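ATP grasp ligase (Microcystis aeruginosa MRC, PDB 5IG9) probably uses ATP to activate carboxylate side chains and close rings in the microviridin precursor peptide, as ATP-grasp ligases of its family do. Local coordinates at residues Asp11-Pro16 against Glu300-Glu305; Pro16-Ala21 against Ala316-Leu321; Tyr72-Tyr77 against Asn296-Phe301. All blocks are in the same frame, centred on the assembly; numbering follows the deposited sequence.

Contact 1 of 3, residues Asp11-Pro16 against Glu300-Glu305; sequences DNESIP and EFFWLE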
loop_
_atom_site.group_PDB
_atom_site.type_symbol
_atom_site.label_atom_id
_atom_site.label_comp_id
_atom_site.label_asym_id
_atom_site.label_seq_id
_atom_site.Cartn_x
_atom_site.Cartn_y
_atom_site.Cartn_z
ATOM N N ASP A 11 -11.371 -15.051 10.767
ATOM C CA ASP A 11 -11.019 -14.105 11.813
ATOM C C ASP A 11 -11.528 -14.603 13.163
ATOM O O ASP A 11 -12.392 -15.480 13.251
ATOM C CB ASP A 11 -11.590 -12.720 11.511
ATOM C CG ASP A 11 -10.738 -11.602 12.084
ATOM O OD1 ASP A 11 -9.854 -11.891 12.917
ATOM O OD2 ASP A 11 -10.952 -10.433 11.701
ATOM N N ASN A 12 -10.982 -14.021 14.224
ATOM C CA ASN A 12 -11.158 -14.559 15.564
ATOM C C ASN A 12 -12.403 -13.950 16.214
ATOM O O ASN A 12 -13.291 -13.432 15.532
ATOM C CB ASN A 12 -9.880 -14.334 16.382
ATOM C CG ASN A 12 -9.440 -12.880 16.405
ATOM O OD1 ASN A 12 -10.262 -11.967 16.442
ATOM N ND2 ASN A 12 -8.129 -12.661 16.382
ATOM N N GLU A 13 -12.476 -14.008 17.542
ATOM C CA GLU A 13 -13.654 -13.610 18.300
ATOM C C GLU A 13 -13.812 -12.100 18.412
ATOM O O GLU A 13 -14.765 -11.639 19.051
ATOM C CB GLU A 13 -13.609 -14.227 19.703
ATOM C CG GLU A 13 -13.319 -15.728 19.736
ATOM C CD GLU A 13 -11.840 -16.059 19.557
ATOM O OE1 GLU A 13 -10.987 -15.278 20.031
ATOM O OE2 GLU A 13 -11.533 -17.097 18.933
ATOM N N SER A 14 -12.907 -11.319 17.818
ATOM C CA SER A 14 -13.057 -9.870 17.863
ATOM C C SER A 14 -14.289 -9.424 17.084
ATOM O O SER A 14 -14.961 -8.461 17.471
ATOM C CB SER A 14 -11.804 -9.196 17.304
ATOM O OG SER A 14 -10.652 -9.983 17.551
ATOM N N ILE A 15 -14.602 -10.116 15.990
ATOM C CA ILE A 15 -15.724 -9.760 15.123
ATOM C C ILE A 15 -17.050 -9.913 15.866
ATOM O O ILE A 15 -17.807 -8.933 15.945
ATOM C CB ILE A 15 -15.710 -10.591 13.830
ATOM C CG1 ILE A 15 -14.335 -10.521 13.176
ATOM C CG2 ILE A 15 -16.777 -10.089 12.873
ATOM C CD1 ILE A 15 -13.906 -9.114 12.859
ATOM N N PRO A 16 -17.390 -11.087 16.421
ATOM C CA PRO A 16 -18.675 -11.185 17.134
ATOM C C PRO A 16 -18.744 -10.301 18.363
ATOM O O PRO A 16 -19.842 -9.889 18.757
ATOM C CB PRO A 16 -18.763 -12.671 17.499
ATOM C CG PRO A 16 -17.362 -13.116 17.576
ATOM C CD PRO A 16 -16.649 -12.361 16.492
ATOM N N GLU A 300 -3.910 -6.700 16.932
ATOM C CA GLU A 300 -4.937 -7.438 17.649
ATOM C C GLU A 300 -5.197 -6.819 19.018
ATOM O O GLU A 300 -4.438 -5.980 19.509
ATOM C CB GLU A 300 -4.532 -8.906 17.805
ATOM C CG GLU A 300 -4.682 -9.732 16.541
ATOM C CD GLU A 300 -6.125 -10.083 16.248
ATOM O OE1 GLU A 300 -7.003 -9.732 17.068
ATOM O OE2 GLU A 300 -6.382 -10.712 15.199
ATOM N N PHE A 301 -6.297 -7.242 19.634
ATOM C CA PHE A 301 -6.648 -6.709 20.942
ATOM C C PHE A 301 -7.424 -7.737 21.749
ATOM O O PHE A 301 -7.561 -7.591 22.966
ATOM C CB PHE A 301 -7.468 -5.417 20.786
ATOM C CG PHE A 301 -8.844 -5.631 20.202
ATOM C CD1 PHE A 301 -9.928 -5.891 21.025
ATOM C CD2 PHE A 301 -9.061 -5.534 18.834
ATOM C CE1 PHE A 301 -11.195 -6.076 20.501
ATOM C CE2 PHE A 301 -10.332 -5.714 18.301
ATOM C CZ PHE A 301 -11.400 -5.985 19.135
ATOM N N PHE A 302 -7.935 -8.772 21.077
ATOM C CA PHE A 302 -8.843 -9.705 21.734
ATOM C C PHE A 302 -8.175 -10.428 22.896
ATOM O O PHE A 302 -8.848 -10.768 23.876
ATOM C CB PHE A 302 -9.389 -10.704 20.709
ATOM C CG PHE A 302 -8.486 -11.873 20.457
ATOM C CD1 PHE A 302 -7.388 -11.754 19.627
ATOM C CD2 PHE A 302 -8.742 -13.095 21.052
ATOM C CE1 PHE A 302 -6.556 -12.833 19.402
ATOM C CE2 PHE A 302 -7.919 -14.173 20.832
ATOM C CZ PHE A 302 -6.824 -14.046 20.006
ATOM N N TRP A 303 -6.863 -10.667 22.821
ATOM C CA TRP A 303 -6.209 -11.397 23.901
ATOM C C TRP A 303 -5.974 -10.537 25.133
ATOM O O TRP A 303 -5.529 -11.068 26.156
ATOM C CB TRP A 303 -4.890 -12.003 23.419
ATOM C CG TRP A 303 -3.979 -11.045 22.721
ATOM C CD1 TRP A 303 -3.962 -10.754 21.390
ATOM C CD2 TRP A 303 -2.934 -10.263 23.316
ATOM N NE1 TRP A 303 -2.981 -9.834 21.117
ATOM C CE2 TRP A 303 -2.333 -9.518 22.282
ATOM C CE3 TRP A 303 -2.450 -10.120 24.621
ATOM C CZ2 TRP A 303 -1.277 -8.639 22.512
ATOM C CZ3 TRP A 303 -1.399 -9.248 24.847
ATOM C CH2 TRP A 303 -0.825 -8.518 23.798
ATOM N N LEU A 304 -6.250 -9.237 25.057
ATOM C CA LEU A 304 -6.275 -8.373 26.229
ATOM C C LEU A 304 -7.675 -8.197 26.795
ATOM O O LEU A 304 -7.822 -7.629 27.883
ATOM C CB LEU A 304 -5.693 -6.997 25.891
ATOM C CG LEU A 304 -4.174 -6.888 25.776
ATOM C CD1 LEU A 304 -3.784 -5.451 25.494
ATOM C CD2 LEU A 304 -3.510 -7.383 27.049
ATOM N N GLU A 305 -8.701 -8.662 26.080
ATOM C CA GLU A 305 -10.087 -8.581 26.521
ATOM C C GLU A 305 -10.618 -9.910 27.044
ATOM O O GLU A 305 -11.225 -9.950 28.118
ATOM C CB GLU A 305 -10.975 -8.079 25.377
ATOM C CG GLU A 305 -12.453 -7.999 25.729
ATOM C CD GLU A 305 -13.205 -7.039 24.832
ATOM O OE1 GLU A 305 -12.650 -6.652 23.784
ATOM O OE2 GLU A 305 -14.344 -6.662 25.180
#

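Contact 2 of 3, residues Pro16-Ala21 against Ala316-Leu321; sequences PLVIKA and AIAEIL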
loop_
_atom_site.group_PDB
_atom_site.type_symbol
_atom_site.label_atom_id
_atom_site.label_comp_id
_atom_site.label_asym_id
_atom_site.label_seq_id
_atom_site.Cartn_x
_atom_site.Cartn_y
_atom_site.Cartn_z
ATOM N N PRO A 16 -17.390 -11.087 16.421
ATOM C CA PRO A 16 -18.675 -11.185 17.134
ATOM C C PRO A 16 -18.744 -10.301 18.363
ATOM O O PRO A 16 -19.842 -9.889 18.757
ATOM C CB PRO A 16 -18.763 -12.671 17.499
ATOM C CG PRO A 16 -17.362 -13.116 17.576
ATOM C CD PRO A 16 -16.649 -12.361 16.492
ATOM N N LEU A 17 -17.603 -9.996 18.982
ATOM C CA LEU A 17 -17.601 -9.087 20.123
ATOM C C LEU A 17 -18.059 -7.692 19.718
ATOM O O LEU A 17 -18.757 -7.012 20.482
ATOM C CB LEU A 17 -16.206 -9.031 20.741
ATOM C CG LEU A 17 -15.896 -10.043 21.840
ATOM C CD1 LEU A 17 -14.396 -10.166 22.016
ATOM C CD2 LEU A 17 -16.552 -9.610 23.139
ATOM N N VAL A 18 -17.687 -7.253 18.516
ATOM C CA VAL A 18 -18.011 -5.900 18.077
ATOM C C VAL A 18 -19.424 -5.832 17.513
ATOM O O VAL A 18 -20.165 -4.880 17.783
ATOM C CB VAL A 18 -16.974 -5.408 17.053
ATOM C CG1 VAL A 18 -17.397 -4.066 16.474
ATOM C CG2 VAL A 18 -15.609 -5.301 17.705
ATOM N N ILE A 19 -19.821 -6.829 16.715
ATOM C CA ILE A 19 -21.145 -6.781 16.099
ATOM C C ILE A 19 -22.230 -6.820 17.166
ATOM O O ILE A 19 -23.263 -6.151 17.043
ATOM C CB ILE A 19 -21.315 -7.917 15.070
ATOM C CG1 ILE A 19 -21.433 -9.278 15.758
ATOM C CG2 ILE A 19 -20.160 -7.931 14.089
ATOM C CD1 ILE A 19 -21.771 -10.407 14.817
ATOM N N LYS A 20 -22.008 -7.582 18.240
ATOM C CA LYS A 20 -23.020 -7.676 19.285
ATOM C C LYS A 20 -23.080 -6.397 20.106
ATOM O O LYS A 20 -24.162 -5.974 20.528
ATOM C CB LYS A 20 -22.744 -8.886 20.175
ATOM C CG LYS A 20 -22.862 -10.216 19.449
ATOM C CD LYS A 20 -22.835 -11.378 20.423
ATOM C CE LYS A 20 -22.538 -12.683 19.707
ATOM N NZ LYS A 20 -23.315 -12.813 18.444
ATOM N N ALA A 21 -21.929 -5.760 20.335
ATOM C CA ALA A 21 -21.930 -4.464 21.001
ATOM C C ALA A 21 -22.521 -3.385 20.106
ATOM O O ALA A 21 -23.140 -2.439 20.602
ATOM C CB ALA A 21 -20.513 -4.089 21.431
ATOM N N ALA A 316 -15.391 -0.200 23.281
ATOM C CA ALA A 316 -14.923 1.120 22.866
ATOM C C ALA A 316 -14.892 1.240 21.349
ATOM O O ALA A 316 -15.194 2.304 20.797
ATOM C CB ALA A 316 -13.540 1.403 23.451
ATOM N N ILE A 317 -14.528 0.158 20.660
ATOM C CA ILE A 317 -14.504 0.175 19.199
ATOM C C ILE A 317 -15.915 0.312 18.649
ATOM O O ILE A 317 -16.172 1.125 17.753
ATOM C CB ILE A 317 -13.814 -1.090 18.658
ATOM C CG1 ILE A 317 -12.332 -1.090 19.035
ATOM C CG2 ILE A 317 -13.988 -1.194 17.146
ATOM C CD1 ILE A 317 -11.594 -2.316 18.567
ATOM N N ALA A 318 -16.848 -0.484 19.175
ATOM C CA ALA A 318 -18.232 -0.403 18.722
ATOM C C ALA A 318 -18.824 0.976 18.984
ATOM O O ALA A 318 -19.648 1.463 18.202
ATOM C CB ALA A 318 -19.069 -1.485 19.402
ATOM N N GLU A 319 -18.414 1.629 20.075
ATOM C CA GLU A 319 -18.941 2.958 20.371
ATOM C C GLU A 319 -18.449 3.987 19.361
ATOM O O GLU A 319 -19.244 4.746 18.800
ATOM C CB GLU A 319 -18.576 3.371 21.800
ATOM C CG GLU A 319 -19.376 2.635 22.871
ATOM C CD GLU A 319 -18.997 3.042 24.287
ATOM O OE1 GLU A 319 -18.144 3.943 24.440
ATOM O OE2 GLU A 319 -19.549 2.461 25.247
ATOM N N ILE A 320 -17.141 4.023 19.104
ATOM C CA ILE A 320 -16.622 5.016 18.166
ATOM C C ILE A 320 -17.100 4.717 16.748
ATOM O O ILE A 320 -17.174 5.620 15.907
ATOM C CB ILE A 320 -15.084 5.097 18.250
ATOM C CG1 ILE A 320 -14.577 6.384 17.599
ATOM C CG2 ILE A 320 -14.439 3.899 17.578
ATOM C CD1 ILE A 320 -13.082 6.556 17.690
ATOM N N LEU A 321 -17.447 3.462 16.463
ATOM C CA LEU A 321 -17.951 3.125 15.136
ATOM C C LEU A 321 -19.363 3.662 14.937
ATOM O O LEU A 321 -19.672 4.247 13.891
ATOM C CB LEU A 321 -17.909 1.612 14.925
ATOM C CG LEU A 321 -16.571 1.022 14.472
ATOM C CD1 LEU A 321 -16.672 -0.486 14.312
ATOM C CD2 LEU A 321 -16.105 1.669 13.175
#

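Contact 3 of 3, residues Tyr72-Tyr77 against Asn296-Phe301; sequences YRRMRY and NPVGEF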
loop_
_atom_site.group_PDB
_atom_site.type_symbol
_atom_site.label_atom_id
_atom_site.label_comp_id
_atom_site.label_asym_id
_atom_site.label_seq_id
_atom_site.Cartn_x
_atom_site.Cartn_y
_atom_site.Cartn_z
ATOM N N TYR A 72 -12.079 -1.023 9.166
ATOM C CA TYR A 72 -11.023 -1.537 8.294
ATOM C C TYR A 72 -10.190 -2.523 9.108
ATOM O O TYR A 72 -9.088 -2.228 9.578
ATOM C CB TYR A 72 -10.190 -0.382 7.746
ATOM C CG TYR A 72 -9.262 -0.737 6.610
ATOM C CD1 TYR A 72 -9.731 -1.397 5.481
ATOM C CD2 TYR A 72 -7.920 -0.386 6.653
ATOM C CE1 TYR A 72 -8.885 -1.712 4.438
ATOM C CE2 TYR A 72 -7.067 -0.695 5.616
ATOM C CZ TYR A 72 -7.553 -1.357 4.509
ATOM O OH TYR A 72 -6.705 -1.667 3.471
ATOM N N ARG A 73 -10.742 -3.724 9.272
ATOM C CA ARG A 73 -10.208 -4.713 10.220
ATOM C C ARG A 73 -9.195 -5.642 9.552
ATOM O O ARG A 73 -7.985 -5.482 9.736
ATOM C CB ARG A 73 -11.369 -5.484 10.857
ATOM C CG ARG A 73 -11.018 -6.799 11.534
ATOM C CD ARG A 73 -10.125 -6.622 12.743
ATOM N NE ARG A 73 -9.803 -7.919 13.327
ATOM C CZ ARG A 73 -8.969 -8.096 14.344
ATOM N NH1 ARG A 73 -8.364 -7.053 14.898
ATOM N NH2 ARG A 73 -8.742 -9.317 14.805
ATOM N N ARG A 74 -9.673 -6.611 8.768
ATOM C CA ARG A 74 -8.812 -7.622 8.169
ATOM C C ARG A 74 -9.020 -7.651 6.664
ATOM O O ARG A 74 -10.155 -7.618 6.184
ATOM C CB ARG A 74 -9.076 -9.008 8.769
ATOM C CG ARG A 74 -7.906 -9.570 9.560
ATOM C CD ARG A 74 -7.114 -8.454 10.215
ATOM N NE ARG A 74 -6.497 -8.874 11.465
ATOM C CZ ARG A 74 -5.806 -8.066 12.260
ATOM N NH1 ARG A 74 -5.642 -6.792 11.930
ATOM N NH2 ARG A 74 -5.281 -8.528 13.384
ATOM N N MET A 75 -7.919 -7.718 5.923
ATOM C CA MET A 75 -7.947 -7.644 4.465
ATOM C C MET A 75 -7.279 -8.893 3.897
ATOM O O MET A 75 -6.054 -8.942 3.765
ATOM C CB MET A 75 -7.259 -6.375 3.975
ATOM C CG MET A 75 -7.895 -5.087 4.480
ATOM S SD MET A 75 -7.576 -4.725 6.221
ATOM C CE MET A 75 -5.786 -4.718 6.254
ATOM N N ARG A 76 -8.085 -9.899 3.556
ATOM C CA ARG A 76 -7.569 -11.126 2.959
ATOM C C ARG A 76 -8.224 -11.377 1.606
ATOM O O ARG A 76 -8.906 -12.389 1.419
ATOM C CB ARG A 76 -7.793 -12.311 3.899
ATOM C CG ARG A 76 -7.179 -12.129 5.277
ATOM C CD ARG A 76 -5.681 -11.908 5.180
ATOM N NE ARG A 76 -5.132 -11.403 6.431
ATOM C CZ ARG A 76 -4.667 -12.172 7.409
ATOM N NH1 ARG A 76 -4.680 -13.492 7.279
ATOM N NH2 ARG A 76 -4.189 -11.621 8.516
ATOM N N TYR A 77 -8.006 -10.473 0.651
ATOM C CA TYR A 77 -8.775 -10.480 -0.590
ATOM C C TYR A 77 -8.511 -11.742 -1.403
ATOM O O TYR A 77 -7.379 -11.996 -1.825
ATOM C CB TYR A 77 -8.441 -9.245 -1.420
ATOM C CG TYR A 77 -8.457 -7.952 -0.641
ATOM C CD1 TYR A 77 -9.654 -7.362 -0.255
ATOM C CD2 TYR A 77 -7.272 -7.314 -0.302
ATOM C CE1 TYR A 77 -9.667 -6.178 0.455
ATOM C CE2 TYR A 77 -7.277 -6.131 0.403
ATOM C CZ TYR A 77 -8.475 -5.567 0.779
ATOM O OH TYR A 77 -8.479 -4.386 1.483
ATOM N N ASN A 296 0.972 -0.693 15.325
ATOM C CA ASN A 296 0.314 -1.449 14.269
ATOM C C ASN A 296 -1.120 -0.963 14.139
ATOM O O ASN A 296 -1.938 -1.221 15.035
ATOM C CB ASN A 296 0.351 -2.947 14.569
ATOM C CG ASN A 296 -0.186 -3.786 13.425
ATOM O OD1 ASN A 296 -0.517 -3.270 12.356
ATOM N ND2 ASN A 296 -0.262 -5.094 13.640
ATOM N N PRO A 297 -1.476 -0.266 13.056
ATOM C CA PRO A 297 -2.834 0.288 12.947
ATOM C C PRO A 297 -3.934 -0.761 12.895
ATOM O O PRO A 297 -5.111 -0.394 12.998
ATOM C CB PRO A 297 -2.782 1.096 11.642
ATOM C CG PRO A 297 -1.328 1.344 11.397
ATOM C CD PRO A 297 -0.623 0.137 11.927
ATOM N N VAL A 298 -3.598 -2.042 12.737
ATOM C CA VAL A 298 -4.598 -3.105 12.708
ATOM C C VAL A 298 -4.171 -4.244 13.628
ATOM O O VAL A 298 -4.527 -5.405 13.402
ATOM C CB VAL A 298 -4.830 -3.618 11.275
ATOM C CG1 VAL A 298 -5.488 -2.546 10.413
ATOM C CG2 VAL A 298 -3.519 -4.073 10.654
ATOM N N GLY A 299 -3.408 -3.920 14.669
ATOM C CA GLY A 299 -2.982 -4.931 15.610
ATOM C C GLY A 299 -4.136 -5.494 16.416
ATOM O O GLY A 299 -5.189 -4.873 16.580
ATOM N N GLU A 300 -3.910 -6.700 16.932
ATOM C CA GLU A 300 -4.937 -7.438 17.649
ATOM C C GLU A 300 -5.197 -6.819 19.018
ATOM O O GLU A 300 -4.438 -5.980 19.509
ATOM C CB GLU A 300 -4.532 -8.906 17.805
ATOM C CG GLU A 300 -4.682 -9.732 16.541
ATOM C CD GLU A 300 -6.125 -10.083 16.248
ATOM O OE1 GLU A 300 -7.003 -9.732 17.068
ATOM O OE2 GLU A 300 -6.382 -10.712 15.199
ATOM N N PHE A 301 -6.297 -7.242 19.634
ATOM C CA PHE A 301 -6.648 -6.709 20.942
ATOM C C PHE A 301 -7.424 -7.737 21.749
ATOM O O PHE A 301 -7.561 -7.591 22.966
ATOM C CB PHE A 301 -7.468 -5.417 20.786
ATOM C CG PHE A 301 -8.844 -5.631 20.202
ATOM C CD1 PHE A 301 -9.928 -5.891 21.025
ATOM C CD2 PHE A 301 -9.061 -5.534 18.834
ATOM C CE1 PHE A 301 -11.195 -6.076 20.501
ATOM C CE2 PHE A 301 -10.332 -5.714 18.301
ATOM C CZ PHE A 301 -11.400 -5.985 19.135
#

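Contact 1 of 3, residues Asp11-Pro16 against Glu300-Glu305
N12 turns its amide to E300: ND2 donates to OE2 at 2.9 Å in a bent bond and, more weakly, to OE1 of the same carboxylate. The amide and carboxylate planes are 59° apart, and ND2 meets OE2 from above the carboxylate plane. The same amide also lies over one face of F302, offset toward the rim of the ring, with ND2 3.4 Å from CE1. A torsion that sets CG of N12 between the backbone N and the carbonyl carbon (chi1 54°) turns the amide this way and lets OD1 accept from S14 N at 3.1 Å, a capping bond where helix 14-23 begins. That helix follows strand 3-7 in the Rossmann-like pre-ATP-grasp domain, and the E300 carboxylate and the rings of F301 and F302 lie against its start. S14 fills in beneath, its CB 3.7 Å from CZ of F301, while OE1 of E13 lies 3.3 Å from CD2 of F302. The E300 carboxylate is held chiefly by R73, with R74, through salt bridges; R73 also pairs with D11. The D11 carboxylate in turn takes N12 N, fixing the backbone that carries the amide.

Contact 2 of 3, residues Pro16-Ala21 against Ala316-Leu321
A21 and A318 meet methyl to methyl, CB to CB at 3.6 Å, and these two small residues let helix 14-23 and helix 313-323 come together. The segment axes approach to 8.6 Å and cross at -49°, both running in broadly the same direction. V18 lies one turn before A21 on the first helix, and A318 packs against both: its CB also rests 3.9 Å from the V18 backbone O. The isopropyl group of V18 fits against one face of the second helix, between A318, L321 and I317. With CG1 anti to the backbone N (chi1 173°), that branch reaches CB of A318 and CD1 of L321, each at 4.2 Å, whereas CG2 is turned to I317 and stops 4.5 Å from its CG2. The alanine pair is therefore the close part of the interface, and the branched side chains meet less tightly along the side nearer the sheet. Beneath them W71 of strand 69-72 touches V18, I317 and L321, and L113 of strand 111-113 supports I317 and L321. The far sides of the two helices contrast sharply with this buried seam: K20 is exposed and directed away from the second helix, and E319 likewise leaves the interface, its OE2 bonded to Q315. No hydrogen bond joins the two segments; side chains meet through apolar groups. Helix 14-23 is the connection of a beta-alpha-beta crossover between parallel strands 3-7 and 29-33, and the C-terminal helix packs beside it on the same side of the sheet, an arrangement consistent with a Rossmann-like alpha/beta layer.

Contact 3 of 3, residues Tyr72-Tyr77 against Asn296-Phe301
R73 and R74 offer E300 two guanidinium groups lying face to face, nearly parallel, with R74 CZ over the centre of the R73 group and the two CZ atoms 3.8 Å apart. The carboxylate stands almost perpendicular to both. NH2 of R73 makes a straight bond to OE1 at 2.9 Å (177°), within its own guanidinium plane but arriving from above that of the carboxylate. OE2 lies at the rims of the two guanidinium groups, between their planes, taking weak bonds from NH2 of R73 and, at 3.0 Å, from NH2 of R74. The chain of R73 leaves with CG anti to the backbone N (chi1 162°) and bends at chi2, which swings a side chain that starts away from 296-301 back to E300; D11 takes its NE on another side. R74 also turns the edge of its guanidinium to the carbonyl of V298, where the modelled NH1 to O separation is too short to be trusted. With an alanine in place of E300, R74 would probably lose its carboxylate partner and be freer to turn, R73 would keep D11 alone of its two acids, and N12 ND2 would lose its acceptor. V298 itself is presented by a type I turn from N296 to G299, and its CG1 packs 3.7 Å from the O of Y72. Together R73, R74 and E300 form a salt-bridge network that ties the loop after strand 69-72 of the Rossmann-like sheet to the loop after strand 290-296, a strand of the antiparallel sheet in what is probably the ATP-grasp portion.

From the N terminus, strand 3-7 leads into 11-16 and then, sharing P16, into 16-21 on helix 14-23; 72-77 follows strand 69-72 of the same parallel sheet. The chain then adds strand 111-113 to that sheet and builds the two antiparallel sheets before returning through 296-301, 300-305 and 316-321. Contact 1 closes a loop of 283 residues and contact 2 one of 294, and the two cross. Contact 3 closes one of 218 residues, nested inside that of contact 2, and ends on the piece used by contact 1, sharing E300 and F301. D11 with R73 bridges contacts 1 and 3; F301 against I317 joins both to contact 2, knitting the end of the chain to its beginning.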